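Long-range contacts in putative peptidyl-arginine deiminase (Chlorobium tepidum, PDB 1XKN), which is a putative hydrolase of the Porphyromonas-type peptidyl-arginine deiminase family that probably deiminates a guanidino substrate such as agmatine or peptidyl-arginine: residues Y6-E11 with N101-T106; W94-G99 with T341-A346; M116-N121 with V149-V154; P178-S183 with D213-V218. All blocks are in the same frame, centred on the assembly; numbering follows the deposited sequence.

Contact 1 (Y6-E11 with N101-T106); sequences YFMPPE and NYVIRT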
loop_
_atom_site.group_PDB
_atom_site.type_symbol
_atom_site.label_atom_id
_atom_site.label_comp_id
_atom_site.label_asym_id
_atom_site.label_seq_id
_atom_site.Cartn_x
_atom_site.Cartn_y
_atom_site.Cartn_z
ATOM N N TYR A 6 -20.125 -2.682 4.083
ATOM C CA TYR A 6 -18.899 -1.929 4.276
ATOM C C TYR A 6 -18.498 -1.197 3.003
ATOM O O TYR A 6 -18.951 -1.526 1.905
ATOM C CB TYR A 6 -17.764 -2.863 4.720
ATOM C CG TYR A 6 -18.031 -3.603 6.016
ATOM C CD1 TYR A 6 -18.535 -4.905 6.011
ATOM C CD2 TYR A 6 -17.797 -2.993 7.249
ATOM C CE1 TYR A 6 -18.802 -5.580 7.206
ATOM C CE2 TYR A 6 -18.062 -3.658 8.449
ATOM C CZ TYR A 6 -18.565 -4.951 8.419
ATOM O OH TYR A 6 -18.836 -5.615 9.600
ATOM N N PHE A 7 -17.659 -0.184 3.170
ATOM C CA PHE A 7 -17.159 0.607 2.059
ATOM C C PHE A 7 -15.695 0.898 2.334
ATOM O O PHE A 7 -15.338 1.339 3.431
ATOM C CB PHE A 7 -17.934 1.925 1.944
ATOM C CG PHE A 7 -17.311 2.918 0.998
ATOM C CD1 PHE A 7 -17.295 2.683 -0.373
ATOM C CD2 PHE A 7 -16.724 4.081 1.485
ATOM C CE1 PHE A 7 -16.702 3.593 -1.249
ATOM C CE2 PHE A 7 -16.126 4.999 0.619
ATOM C CZ PHE A 7 -16.116 4.751 -0.748
HETATM N N MSE A 8 -14.846 0.617 1.351
HETATM C CA MSE A 8 -13.428 0.894 1.490
HETATM C C MSE A 8 -13.109 2.091 0.611
HETATM O O MSE A 8 -13.163 2.003 -0.617
HETATM C CB MSE A 8 -12.575 -0.295 1.048
HETATM C CG MSE A 8 -11.100 -0.089 1.364
HETATM SE SE MSE A 8 -9.956 -1.492 0.703
HETATM C CE MSE A 8 -8.324 -0.507 0.419
ATOM N N PRO A 9 -12.790 3.235 1.229
ATOM C CA PRO A 9 -12.469 4.433 0.451
ATOM C C PRO A 9 -11.241 4.211 -0.419
ATOM O O PRO A 9 -10.352 3.431 -0.068
ATOM C CB PRO A 9 -12.201 5.483 1.526
ATOM C CG PRO A 9 -13.076 5.039 2.654
ATOM C CD PRO A 9 -12.860 3.545 2.666
ATOM N N PRO A 10 -11.180 4.885 -1.576
ATOM C CA PRO A 10 -10.016 4.724 -2.447
ATOM C C PRO A 10 -8.856 5.473 -1.792
ATOM O O PRO A 10 -9.069 6.318 -0.922
ATOM C CB PRO A 10 -10.472 5.360 -3.757
ATOM C CG PRO A 10 -11.373 6.455 -3.288
ATOM C CD PRO A 10 -12.165 5.802 -2.174
ATOM N N GLU A 11 -7.633 5.167 -2.207
ATOM C CA GLU A 11 -6.466 5.795 -1.615
ATOM C C GLU A 11 -6.406 7.307 -1.808
ATOM O O GLU A 11 -5.768 8.007 -1.023
ATOM C CB GLU A 11 -5.203 5.143 -2.173
ATOM C CG GLU A 11 -3.942 5.469 -1.410
ATOM C CD GLU A 11 -2.809 4.542 -1.785
ATOM O OE1 GLU A 11 -2.949 3.326 -1.544
ATOM O OE2 GLU A 11 -1.791 5.026 -2.322
ATOM N N ASN A 101 -6.748 -1.741 7.857
ATOM C CA ASN A 101 -7.575 -1.630 6.664
ATOM C C ASN A 101 -8.894 -0.982 7.090
ATOM O O ASN A 101 -9.873 -1.664 7.393
ATOM C CB ASN A 101 -7.821 -3.032 6.085
ATOM C CG ASN A 101 -8.599 -3.016 4.775
ATOM O OD1 ASN A 101 -8.991 -4.067 4.274
ATOM N ND2 ASN A 101 -8.823 -1.828 4.217
ATOM N N TYR A 102 -8.894 0.343 7.132
ATOM C CA TYR A 102 -10.071 1.113 7.515
ATOM C C TYR A 102 -11.177 0.990 6.480
ATOM O O TYR A 102 -10.918 1.045 5.281
ATOM C CB TYR A 102 -9.712 2.591 7.629
ATOM C CG TYR A 102 -8.759 2.926 8.742
ATOM C CD1 TYR A 102 -9.224 3.126 10.043
ATOM C CD2 TYR A 102 -7.397 3.080 8.491
ATOM C CE1 TYR A 102 -8.352 3.480 11.065
ATOM C CE2 TYR A 102 -6.520 3.430 9.506
ATOM C CZ TYR A 102 -7.004 3.633 10.785
ATOM O OH TYR A 102 -6.148 4.021 11.784
ATOM N N VAL A 103 -12.407 0.838 6.956
ATOM C CA VAL A 103 -13.578 0.762 6.090
ATOM C C VAL A 103 -14.706 1.474 6.824
ATOM O O VAL A 103 -14.654 1.627 8.047
ATOM C CB VAL A 103 -14.035 -0.694 5.810
ATOM C CG1 VAL A 103 -13.008 -1.418 4.955
ATOM C CG2 VAL A 103 -14.273 -1.433 7.119
ATOM N N ILE A 104 -15.713 1.920 6.082
ATOM C CA ILE A 104 -16.858 2.593 6.680
ATOM C C ILE A 104 -17.967 1.558 6.778
ATOM O O ILE A 104 -18.333 0.934 5.777
ATOM C CB ILE A 104 -17.363 3.774 5.810
ATOM C CG1 ILE A 104 -16.220 4.754 5.533
ATOM C CG2 ILE A 104 -18.522 4.478 6.513
ATOM C CD1 ILE A 104 -15.513 5.251 6.779
ATOM N N ARG A 105 -18.492 1.368 7.983
ATOM C CA ARG A 105 -19.558 0.402 8.209
ATOM C C ARG A 105 -20.920 1.078 8.245
ATOM O O ARG A 105 -21.092 2.112 8.891
ATOM C CB ARG A 105 -19.329 -0.339 9.531
ATOM C CG ARG A 105 -20.452 -1.300 9.905
ATOM C CD ARG A 105 -20.133 -2.098 11.165
ATOM N NE ARG A 105 -19.974 -1.260 12.351
ATOM C CZ ARG A 105 -19.667 -1.731 13.556
ATOM N NH1 ARG A 105 -19.487 -3.034 13.733
ATOM N NH2 ARG A 105 -19.536 -0.903 14.586
ATOM N N THR A 106 -21.883 0.498 7.538
ATOM C CA THR A 106 -23.240 1.029 7.526
ATOM C C THR A 106 -24.186 -0.055 8.020
ATOM O O THR A 106 -24.190 -1.175 7.504
ATOM C CB THR A 106 -23.686 1.463 6.112
ATOM O OG1 THR A 106 -22.890 2.572 5.675
ATOM C CG2 THR A 106 -25.154 1.886 6.123
HETATM O O HOH W 1 -19.893 -5.340 12.113
#

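Contact 2 (W94-G99 with T341-A346); sequences WCRDHG and THEEPA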
loop_
_atom_site.group_PDB
_atom_site.type_symbol
_atom_site.label_atom_id
_atom_site.label_comp_id
_atom_site.label_asym_id
_atom_site.label_seq_id
_atom_site.Cartn_x
_atom_site.Cartn_y
_atom_site.Cartn_z
ATOM N N TRP A 94 6.193 -3.453 6.934
ATOM C CA TRP A 94 5.225 -3.474 5.841
ATOM C C TRP A 94 3.800 -3.158 6.293
ATOM O O TRP A 94 2.893 -3.998 6.220
ATOM C CB TRP A 94 5.295 -4.830 5.146
ATOM C CG TRP A 94 6.719 -5.250 4.890
ATOM C CD1 TRP A 94 7.320 -6.404 5.307
ATOM C CD2 TRP A 94 7.731 -4.504 4.192
ATOM N NE1 TRP A 94 8.638 -6.422 4.917
ATOM C CE2 TRP A 94 8.916 -5.271 4.232
ATOM C CE3 TRP A 94 7.749 -3.263 3.539
ATOM C CZ2 TRP A 94 10.110 -4.839 3.643
ATOM C CZ3 TRP A 94 8.940 -2.832 2.950
ATOM C CH2 TRP A 94 10.105 -3.622 3.008
ATOM N N CYS A 95 3.617 -1.918 6.736
ATOM C CA CYS A 95 2.333 -1.437 7.232
ATOM C C CYS A 95 1.206 -1.574 6.207
ATOM O O CYS A 95 0.038 -1.687 6.572
ATOM C CB CYS A 95 2.470 0.026 7.673
ATOM S SG CYS A 95 1.177 0.573 8.814
ATOM N N ARG A 96 1.550 -1.555 4.924
ATOM C CA ARG A 96 0.541 -1.691 3.880
ATOM C C ARG A 96 -0.127 -3.060 3.970
ATOM O O ARG A 96 -1.343 -3.184 3.812
ATOM C CB ARG A 96 1.186 -1.539 2.497
ATOM C CG ARG A 96 0.269 -1.884 1.325
ATOM C CD ARG A 96 -0.930 -0.955 1.274
ATOM N NE ARG A 96 -0.513 0.444 1.276
ATOM C CZ ARG A 96 -1.351 1.474 1.318
ATOM N NH1 ARG A 96 -0.878 2.715 1.333
ATOM N NH2 ARG A 96 -2.660 1.263 1.349
ATOM N N ASP A 97 0.682 -4.079 4.240
ATOM C CA ASP A 97 0.194 -5.453 4.303
ATOM C C ASP A 97 -0.363 -5.931 5.647
ATOM O O ASP A 97 -1.319 -6.706 5.669
ATOM C CB ASP A 97 1.307 -6.389 3.825
ATOM C CG ASP A 97 1.700 -6.122 2.383
ATOM O OD1 ASP A 97 2.758 -6.621 1.953
ATOM O OD2 ASP A 97 0.940 -5.422 1.676
ATOM N N HIS A 98 0.217 -5.476 6.757
ATOM C CA HIS A 98 -0.254 -5.896 8.078
ATOM C C HIS A 98 -1.051 -4.792 8.773
ATOM O O HIS A 98 -1.724 -5.033 9.779
ATOM C CB HIS A 98 0.943 -6.326 8.959
ATOM C CG HIS A 98 1.839 -5.199 9.384
ATOM N ND1 HIS A 98 3.199 -5.200 9.152
ATOM C CD2 HIS A 98 1.576 -4.056 10.063
ATOM C CE1 HIS A 98 3.734 -4.107 9.672
ATOM N NE2 HIS A 98 2.771 -3.397 10.230
ATOM N N GLY A 99 -0.979 -3.590 8.207
ATOM C CA GLY A 99 -1.639 -2.417 8.769
ATOM C C GLY A 99 -3.155 -2.336 8.784
ATOM O O GLY A 99 -3.843 -3.174 8.204
ATOM N N THR A 341 3.370 2.075 3.895
ATOM C CA THR A 341 2.342 3.019 4.317
ATOM C C THR A 341 0.945 2.424 4.313
ATOM O O THR A 341 0.702 1.379 3.721
ATOM C CB THR A 341 2.291 4.220 3.354
ATOM O OG1 THR A 341 2.034 3.742 2.023
ATOM C CG2 THR A 341 3.606 4.972 3.355
ATOM N N HIS A 342 0.036 3.090 5.014
ATOM C CA HIS A 342 -1.367 2.717 4.993
ATOM C C HIS A 342 -2.151 3.929 5.414
ATOM O O HIS A 342 -1.979 4.464 6.510
ATOM C CB HIS A 342 -1.723 1.537 5.895
ATOM C CG HIS A 342 -2.954 0.817 5.440
ATOM N ND1 HIS A 342 -4.173 1.446 5.297
ATOM C CD2 HIS A 342 -3.126 -0.446 4.987
ATOM C CE1 HIS A 342 -5.041 0.601 4.768
ATOM N NE2 HIS A 342 -4.430 -0.553 4.569
ATOM N N GLU A 343 -3.008 4.377 4.513
ATOM C CA GLU A 343 -3.810 5.540 4.788
ATOM C C GLU A 343 -4.895 5.256 5.809
ATOM O O GLU A 343 -5.270 4.106 6.051
ATOM C CB GLU A 343 -4.458 6.047 3.492
ATOM C CG GLU A 343 -5.559 5.143 2.920
ATOM C CD GLU A 343 -5.034 3.966 2.113
ATOM O OE1 GLU A 343 -3.807 3.737 2.083
ATOM O OE2 GLU A 343 -5.860 3.254 1.501
ATOM N N GLU A 344 -5.366 6.328 6.427
ATOM C CA GLU A 344 -6.476 6.256 7.357
ATOM C C GLU A 344 -7.456 7.239 6.740
ATOM O O GLU A 344 -7.250 8.448 6.807
ATOM C CB GLU A 344 -6.122 6.742 8.762
ATOM C CG GLU A 344 -7.391 6.866 9.618
ATOM C CD GLU A 344 -7.165 7.412 11.015
ATOM O OE1 GLU A 344 -8.175 7.662 11.709
ATOM O OE2 GLU A 344 -5.997 7.585 11.419
ATOM N N PRO A 345 -8.511 6.737 6.093
ATOM C CA PRO A 345 -9.472 7.665 5.491
ATOM C C PRO A 345 -10.216 8.484 6.547
ATOM O O PRO A 345 -10.429 8.016 7.665
ATOM C CB PRO A 345 -10.399 6.740 4.703
ATOM C CG PRO A 345 -10.321 5.439 5.474
ATOM C CD PRO A 345 -8.848 5.341 5.766
ATOM N N ALA A 346 -10.594 9.707 6.191
ATOM C CA ALA A 346 -11.329 10.588 7.098
ATOM C C ALA A 346 -12.825 10.473 6.828
ATOM O O ALA A 346 -13.292 10.861 5.757
ATOM C CB ALA A 346 -10.881 12.038 6.896
#

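Contact 3 (M116-N121 with V149-V154); sequences MNWEYN and VSTGMV. With NA (sodium ion), chain B.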
loop_
_atom_site.group_PDB
_atom_site.type_symbol
_atom_site.label_atom_id
_atom_site.label_comp_id
_atom_site.label_asym_id
_atom_site.label_seq_id
_atom_site.Cartn_x
_atom_site.Cartn_y
_atom_site.Cartn_z
HETATM N N MSE A 116 -11.028 -3.233 9.477
HETATM C CA MSE A 116 -11.304 -4.563 8.962
HETATM C C MSE A 116 -10.003 -5.344 9.073
HETATM O O MSE A 116 -9.073 -5.163 8.285
HETATM C CB MSE A 116 -11.782 -4.471 7.506
HETATM C CG MSE A 116 -12.239 -5.795 6.893
HETATM SE SE MSE A 116 -13.627 -6.656 7.946
HETATM C CE MSE A 116 -14.987 -5.290 7.735
ATOM N N ASN A 117 -9.955 -6.204 10.083
ATOM C CA ASN A 117 -8.784 -7.007 10.384
ATOM C C ASN A 117 -8.682 -8.316 9.605
ATOM O O ASN A 117 -9.433 -9.261 9.858
ATOM C CB ASN A 117 -8.779 -7.291 11.886
ATOM C CG ASN A 117 -7.597 -8.107 12.316
ATOM O OD1 ASN A 117 -6.458 -7.755 12.024
ATOM N ND2 ASN A 117 -7.852 -9.198 13.027
ATOM N N TRP A 118 -7.758 -8.368 8.648
ATOM C CA TRP A 118 -7.540 -9.586 7.865
ATOM C C TRP A 118 -6.362 -10.283 8.521
ATOM O O TRP A 118 -5.693 -9.693 9.352
ATOM C CB TRP A 118 -7.163 -9.267 6.413
ATOM C CG TRP A 118 -8.207 -8.504 5.672
ATOM C CD1 TRP A 118 -8.374 -7.150 5.655
ATOM C CD2 TRP A 118 -9.278 -9.051 4.895
ATOM N NE1 TRP A 118 -9.483 -6.818 4.922
ATOM C CE2 TRP A 118 -10.061 -7.965 4.446
ATOM C CE3 TRP A 118 -9.655 -10.353 4.539
ATOM C CZ2 TRP A 118 -11.206 -8.141 3.656
ATOM C CZ3 TRP A 118 -10.794 -10.527 3.753
ATOM C CH2 TRP A 118 -11.555 -9.425 3.325
ATOM N N GLU A 119 -6.105 -11.530 8.156
ATOM C CA GLU A 119 -4.969 -12.232 8.730
ATOM C C GLU A 119 -3.714 -11.925 7.931
ATOM O O GLU A 119 -3.780 -11.600 6.747
ATOM C CB GLU A 119 -5.221 -13.741 8.743
ATOM C CG GLU A 119 -6.279 -14.161 9.737
ATOM C CD GLU A 119 -5.911 -13.780 11.154
ATOM O OE1 GLU A 119 -4.933 -14.345 11.689
ATOM O OE2 GLU A 119 -6.597 -12.911 11.736
ATOM N N TYR A 120 -2.569 -12.023 8.595
ATOM C CA TYR A 120 -1.282 -11.775 7.968
ATOM C C TYR A 120 -0.397 -12.977 8.261
ATOM O O TYR A 120 -0.399 -13.490 9.386
ATOM C CB TYR A 120 -0.638 -10.514 8.555
ATOM C CG TYR A 120 0.711 -10.154 7.965
ATOM C CD1 TYR A 120 0.821 -9.708 6.648
ATOM C CD2 TYR A 120 1.877 -10.234 8.731
ATOM C CE1 TYR A 120 2.054 -9.350 6.106
ATOM C CE2 TYR A 120 3.119 -9.876 8.196
ATOM C CZ TYR A 120 3.197 -9.433 6.882
ATOM O OH TYR A 120 4.414 -9.069 6.345
ATOM N N ASN A 121 0.348 -13.442 7.261
ATOM C CA ASN A 121 1.248 -14.572 7.478
ATOM C C ASN A 121 2.610 -14.412 6.802
ATOM O O ASN A 121 3.195 -15.384 6.331
ATOM C CB ASN A 121 0.585 -15.900 7.059
ATOM C CG ASN A 121 0.409 -16.053 5.549
ATOM O OD1 ASN A 121 -0.040 -17.105 5.081
ATOM N ND2 ASN A 121 0.760 -15.031 4.791
ATOM N N VAL A 149 -13.443 -5.553 13.147
ATOM C CA VAL A 149 -14.137 -6.727 12.645
ATOM C C VAL A 149 -13.044 -7.623 12.075
ATOM O O VAL A 149 -12.162 -7.141 11.366
ATOM C CB VAL A 149 -15.136 -6.354 11.522
ATOM C CG1 VAL A 149 -15.863 -7.601 11.034
ATOM C CG2 VAL A 149 -16.134 -5.318 12.028
ATOM N N SER A 150 -13.082 -8.914 12.401
ATOM C CA SER A 150 -12.070 -9.851 11.902
ATOM C C SER A 150 -12.659 -10.798 10.863
ATOM O O SER A 150 -13.751 -11.331 11.048
ATOM C CB SER A 150 -11.474 -10.665 13.055
ATOM O OG SER A 150 -10.704 -9.851 13.924
ATOM N N THR A 151 -11.925 -11.016 9.774
ATOM C CA THR A 151 -12.386 -11.883 8.688
ATOM C C THR A 151 -11.897 -13.324 8.778
ATOM O O THR A 151 -12.552 -14.240 8.279
ATOM C CB THR A 151 -11.913 -11.362 7.326
ATOM O OG1 THR A 151 -10.495 -11.551 7.221
ATOM C CG2 THR A 151 -12.234 -9.888 7.176
ATOM N N GLY A 152 -10.731 -13.516 9.385
ATOM C CA GLY A 152 -10.172 -14.848 9.506
ATOM C C GLY A 152 -9.490 -15.305 8.229
ATOM O O GLY A 152 -9.021 -16.441 8.137
HETATM N N MSE A 153 -9.434 -14.415 7.241
HETATM C CA MSE A 153 -8.813 -14.722 5.953
HETATM C C MSE A 153 -7.529 -13.918 5.771
HETATM O O MSE A 153 -7.469 -12.744 6.139
HETATM C CB MSE A 153 -9.788 -14.393 4.812
HETATM C CG MSE A 153 -9.252 -14.690 3.413
HETATM SE SE MSE A 153 -10.471 -14.175 1.984
HETATM C CE MSE A 153 -9.488 -12.652 1.300
ATOM N N VAL A 154 -6.503 -14.549 5.209
ATOM C CA VAL A 154 -5.237 -13.868 4.972
ATOM C C VAL A 154 -5.380 -12.929 3.781
ATOM O O VAL A 154 -5.847 -13.330 2.713
ATOM C CB VAL A 154 -4.100 -14.878 4.676
ATOM C CG1 VAL A 154 -2.823 -14.138 4.272
ATOM C CG2 VAL A 154 -3.842 -15.740 5.904
HETATM NA NA NA B . -4.356 -9.203 11.402
HETATM O O HOH W 2 -8.920 -11.874 10.825
HETATM O O HOH W 3 -5.472 -10.851 13.238
HETATM O O HOH W 4 -3.087 -7.655 9.708
#

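Contact 4 (P178-S183 with D213-V218); sequences PNRNPS and DTDGHV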
loop_
_atom_site.group_PDB
_atom_site.type_symbol
_atom_site.label_atom_id
_atom_site.label_comp_id
_atom_site.label_asym_id
_atom_site.label_seq_id
_atom_site.Cartn_x
_atom_site.Cartn_y
_atom_site.Cartn_z
ATOM N N PRO A 178 -1.721 -20.946 -3.104
ATOM C CA PRO A 178 -2.078 -21.824 -1.985
ATOM C C PRO A 178 -1.432 -21.464 -0.646
ATOM O O PRO A 178 -1.916 -21.891 0.405
ATOM C CB PRO A 178 -1.644 -23.202 -2.480
ATOM C CG PRO A 178 -1.879 -23.105 -3.950
ATOM C CD PRO A 178 -1.319 -21.738 -4.281
ATOM N N ASN A 179 -0.353 -20.686 -0.673
ATOM C CA ASN A 179 0.319 -20.324 0.572
ATOM C C ASN A 179 -0.393 -19.243 1.378
ATOM O O ASN A 179 0.030 -18.915 2.487
ATOM C CB ASN A 179 1.784 -19.909 0.329
ATOM C CG ASN A 179 1.926 -18.605 -0.445
ATOM O OD1 ASN A 179 1.016 -17.781 -0.484
ATOM N ND2 ASN A 179 3.096 -18.405 -1.046
ATOM N N ARG A 180 -1.480 -18.696 0.844
ATOM C CA ARG A 180 -2.203 -17.664 1.581
ATOM C C ARG A 180 -3.396 -18.251 2.332
ATOM O O ARG A 180 -3.424 -18.246 3.566
ATOM C CB ARG A 180 -2.658 -16.547 0.637
ATOM C CG ARG A 180 -1.511 -15.720 0.036
ATOM C CD ARG A 180 -0.536 -15.232 1.107
ATOM N NE ARG A 180 0.170 -14.011 0.720
ATOM C CZ ARG A 180 1.144 -13.943 -0.183
ATOM N NH1 ARG A 180 1.711 -12.774 -0.458
ATOM N NH2 ARG A 180 1.564 -15.036 -0.803
ATOM N N ASN A 181 -4.375 -18.753 1.587
ATOM C CA ASN A 181 -5.567 -19.355 2.183
ATOM C C ASN A 181 -5.772 -20.740 1.575
ATOM O O ASN A 181 -6.622 -20.936 0.706
ATOM C CB ASN A 181 -6.789 -18.472 1.923
ATOM C CG ASN A 181 -6.642 -17.089 2.521
ATOM O OD1 ASN A 181 -6.394 -16.108 1.814
ATOM N ND2 ASN A 181 -6.781 -17.005 3.837
ATOM N N PRO A 182 -4.986 -21.725 2.034
ATOM C CA PRO A 182 -5.050 -23.106 1.550
ATOM C C PRO A 182 -6.449 -23.696 1.392
ATOM O O PRO A 182 -6.742 -24.356 0.396
ATOM C CB PRO A 182 -4.236 -23.874 2.590
ATOM C CG PRO A 182 -3.225 -22.885 3.024
ATOM C CD PRO A 182 -4.022 -21.603 3.141
ATOM N N SER A 183 -7.316 -23.457 2.369
ATOM C CA SER A 183 -8.657 -24.026 2.325
ATOM C C SER A 183 -9.670 -23.300 1.449
ATOM O O SER A 183 -10.741 -23.838 1.172
ATOM C CB SER A 183 -9.221 -24.137 3.743
ATOM O OG SER A 183 -9.523 -22.857 4.271
ATOM N N ASP A 213 8.899 -10.971 -3.660
ATOM C CA ASP A 213 8.696 -12.015 -2.654
ATOM C C ASP A 213 7.258 -12.095 -2.141
ATOM O O ASP A 213 6.954 -12.910 -1.267
ATOM C CB ASP A 213 9.631 -11.790 -1.461
ATOM C CG ASP A 213 10.765 -12.800 -1.401
ATOM O OD1 ASP A 213 11.514 -12.782 -0.406
ATOM O OD2 ASP A 213 10.907 -13.607 -2.342
ATOM N N THR A 214 6.377 -11.255 -2.676
ATOM C CA THR A 214 4.979 -11.252 -2.245
ATOM C C THR A 214 4.121 -12.149 -3.128
ATOM O O THR A 214 2.912 -12.260 -2.920
ATOM C CB THR A 214 4.371 -9.830 -2.276
ATOM O OG1 THR A 214 4.285 -9.374 -3.633
ATOM C CG2 THR A 214 5.226 -8.861 -1.473
ATOM N N ASP A 215 4.753 -12.788 -4.107
ATOM C CA ASP A 215 4.059 -13.674 -5.039
ATOM C C ASP A 215 3.108 -12.919 -5.960
ATOM O O ASP A 215 1.997 -13.378 -6.244
ATOM C CB ASP A 215 3.296 -14.763 -4.287
ATOM C CG ASP A 215 4.209 -15.635 -3.455
ATOM O OD1 ASP A 215 5.151 -16.227 -4.028
ATOM O OD2 ASP A 215 3.989 -15.727 -2.230
ATOM N N GLY A 216 3.541 -11.742 -6.406
ATOM C CA GLY A 216 2.747 -10.962 -7.340
ATOM C C GLY A 216 1.829 -9.857 -6.849
ATOM O O GLY A 216 0.749 -9.680 -7.404
ATOM N N HIS A 217 2.237 -9.096 -5.838
ATOM C CA HIS A 217 1.381 -8.008 -5.363
ATOM C C HIS A 217 1.021 -7.055 -6.488
ATOM O O HIS A 217 1.880 -6.629 -7.261
ATOM C CB HIS A 217 2.061 -7.215 -4.254
ATOM C CG HIS A 217 1.722 -7.696 -2.880
ATOM N ND1 HIS A 217 2.146 -7.049 -1.742
ATOM C CD2 HIS A 217 1.001 -8.764 -2.462
ATOM C CE1 HIS A 217 1.700 -7.696 -0.679
ATOM N NE2 HIS A 217 1.003 -8.740 -1.090
ATOM N N VAL A 218 -0.255 -6.704 -6.557
ATOM C CA VAL A 218 -0.733 -5.806 -7.589
ATOM C C VAL A 218 -0.116 -4.421 -7.422
ATOM O O VAL A 218 0.139 -3.733 -8.412
ATOM C CB VAL A 218 -2.283 -5.696 -7.551
ATOM C CG1 VAL A 218 -2.740 -4.927 -6.318
ATOM C CG2 VAL A 218 -2.791 -5.044 -8.825
#

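Contact 1 (Y6-E11 with N101-T106)
Tyr6 and Arg105 run side by side and point the same way, the aromatic ring and the guanidinium plane 30° apart. The contact is made by the aliphatic part of the arginine: Tyr6 CE2 is 3.7 Å from Arg105 CG, which approaches the ring obliquely. With CG anti to the carbonyl carbon (chi1 -60°), the Tyr6 ring lies along this chain and also brings CD2 to 3.9 Å from Val103 CG2. Beyond the ring a water joins the two ends, 2.7 Å from Tyr6 OH and accepting from Arg105 NH1 at the edge of the guanidinium; the main ionic partner of Arg105 is Asp112, on the next strand.

On the face of Phe7 and Ile104 these two are also aligned, and Ile104 CG1 sits at the edge of the phenyl ring, 4.1 Å from Phe7 CD2. Past the strand end, the extended chain of Met8, a selenomethionine, crosses Asn101 at about a right angle, its SE 3.7 Å from Asn101 ND2; the carbonyl end of that amide accepts from Trp118.

Two backbone bonds fix the register: Phe7 N to Ile104 O at 2.9 Å and the straighter Ile104 N to Phe7 O at 2.7 Å (167°). A hydrogen-bonded pair, Phe7 with Ile104, next to a non-hydrogen-bonded pair, Tyr6 with Arg105, is the signature of an antiparallel sheet, here with strand 5-7 as an outermost strand.

Contact 2 (W94-G99 with T341-A346)
Arg96 lays its guanidinium flat on the imidazole of His342, the two centres 4.7 Å apart and the planes inclined by 24°. NH2 stands over the middle of the ring, so the overlap comes from one end of the guanidinium. His342 ND1 donates to Glu343 O at 3.0 Å, with that oxygen in the ring plane, which helps fix the rotation of the imidazole.

At the edge of the guanidinium, Arg96 NH2 makes a salt bridge with Glu343 OE1 at 2.8 Å, met on the syn side of the carboxylate, whose plane is turned 36° from that of the guanidinium. A weak bond from NH1 reaches the same oxygen. NH1 also donates to Thr341 OG1 at 3.2 Å, close to the guanidinium plane; that hydroxyl also bonds to the carbonyls of Ile337 and His338. Bends at chi2 (62°) and chi3 fold the arginine back over strand 342-345.

The contact fastens helix 95-98 to an outermost strand of a mixed sheet, antiparallel to strand 15-21. All six touching residues are buried, and the ion pair probably offsets the cost of burying the arginine's charge. Arg96 NE is used by His338 O, while Cys95 SG packs 4.2 Å from His342 CB.

Contact 3 (M116-N121 with V149-V154)
Asn117 N donates to Val149 O at 2.7 Å, and Asn117 O accepts from Thr151 N at 3.0 Å, the alternation of a parallel pair of strands. Beyond it the register slips by two residues, a beta bulge, and resumes where Glu119 N meets Met153 O at 2.7 Å, from above the carbonyl plane.

On the face of Asn117 and Ser150, the amide ND2 donates almost straight (173°) to Ser150 OG in its own plane. Its other end, OD1, binds the sodium ion at 2.6 Å, with Trp118 O, two waters and Asn134 completing the site. Asn117 ND2 and Glu119 OE2 both hold one of these metal waters, while the other carboxylate oxygen of Glu119 takes the side-chain amide of Asn134.

The indole of Trp118 lies away from that face, with Asn101 as partner of its NE1. Met153 CE comes obliquely to Trp118 CZ3, a Met-aromatic contact in which the selenium of this selenomethionine also stands oblique to the ring. Thr151 OG1, between backbone N and carbonyl carbon (chi1 70°), accepts from Met153 N in an ST turn; this leaves Thr151 CG2 3.6 Å from the centroid of the Trp118 six-membered ring and only 8° off its normal.

Contact 4 (P178-S183 with D213-V218)
Asp215 OD2 is gripped from two directions by neighbouring residues of the other loop. Arg180 NH2 reaches it at 2.9 Å in a salt bridge on its anti lone pair, the guanidinium and carboxylate planes 66° apart. Asn179 ND2 comes to the same oxygen at 3.1 Å from above the carboxylate plane, although the oxygen lies close to the plane of the asparagine amide. Two positive groups, Arg180 and Lys126, thus meet this oxygen and would probably favour the charged carboxylate.

The two donors are themselves coupled. Asn179 OD1 accepts from Arg180 NH2 at 2.8 Å, in the guanidinium plane, which leaves the amide's nitrogen end turned to Asp215. With Asn179 CG set between its backbone N and carbonyl carbon (chi1 68°), the amide lies beside the arginine head.

Arg180 NH1 donates to Thr214 O at 2.8 Å, approaching from above the carbonyl plane, and NE pairs with Glu156. The other carboxylate oxygen of Glu156 takes His217 NE2, making it a bridge between Arg180 and His217. Thr214 CB covers a face of the His217 ring, and Thr214 OG1, also hydrogen-bonded to Asp212, accepts from His217 N at 3.0 Å.

That last bond closes an ST motif in segment 213-218, and the whole is a buried loop-to-loop junction, joining the chain ahead of helix 186-197 to the chain ahead of strand 222-226 through a charged network.

Overall arrangement
Contacts 1 and 3 share one sheet: strands 101-107 and 110-119 are neighbours in it, and Tyr6 CE2 lies 3.6 Å from Met116 CE. Contact 2 ties helix 95-98 to the sheet containing strand 342-345, and meets contact 1 where Tyr102 CE2 packs 3.4 Å from Glu344 CB; their centres are 12 Å apart. It also touches contact 3, Asp97 CB being 3.8 Å from Tyr120 CE1, and contact 4, Asp97 OD1 being 3.0 Å from His217 CE1. Contact 4 borders contact 3, with Val154 CG2 3.5 Å from Arg180 O. The sodium ion is bound within contact 3, about 9 Å from the side chain of Asn101 and about 13 Å from that of Arg180.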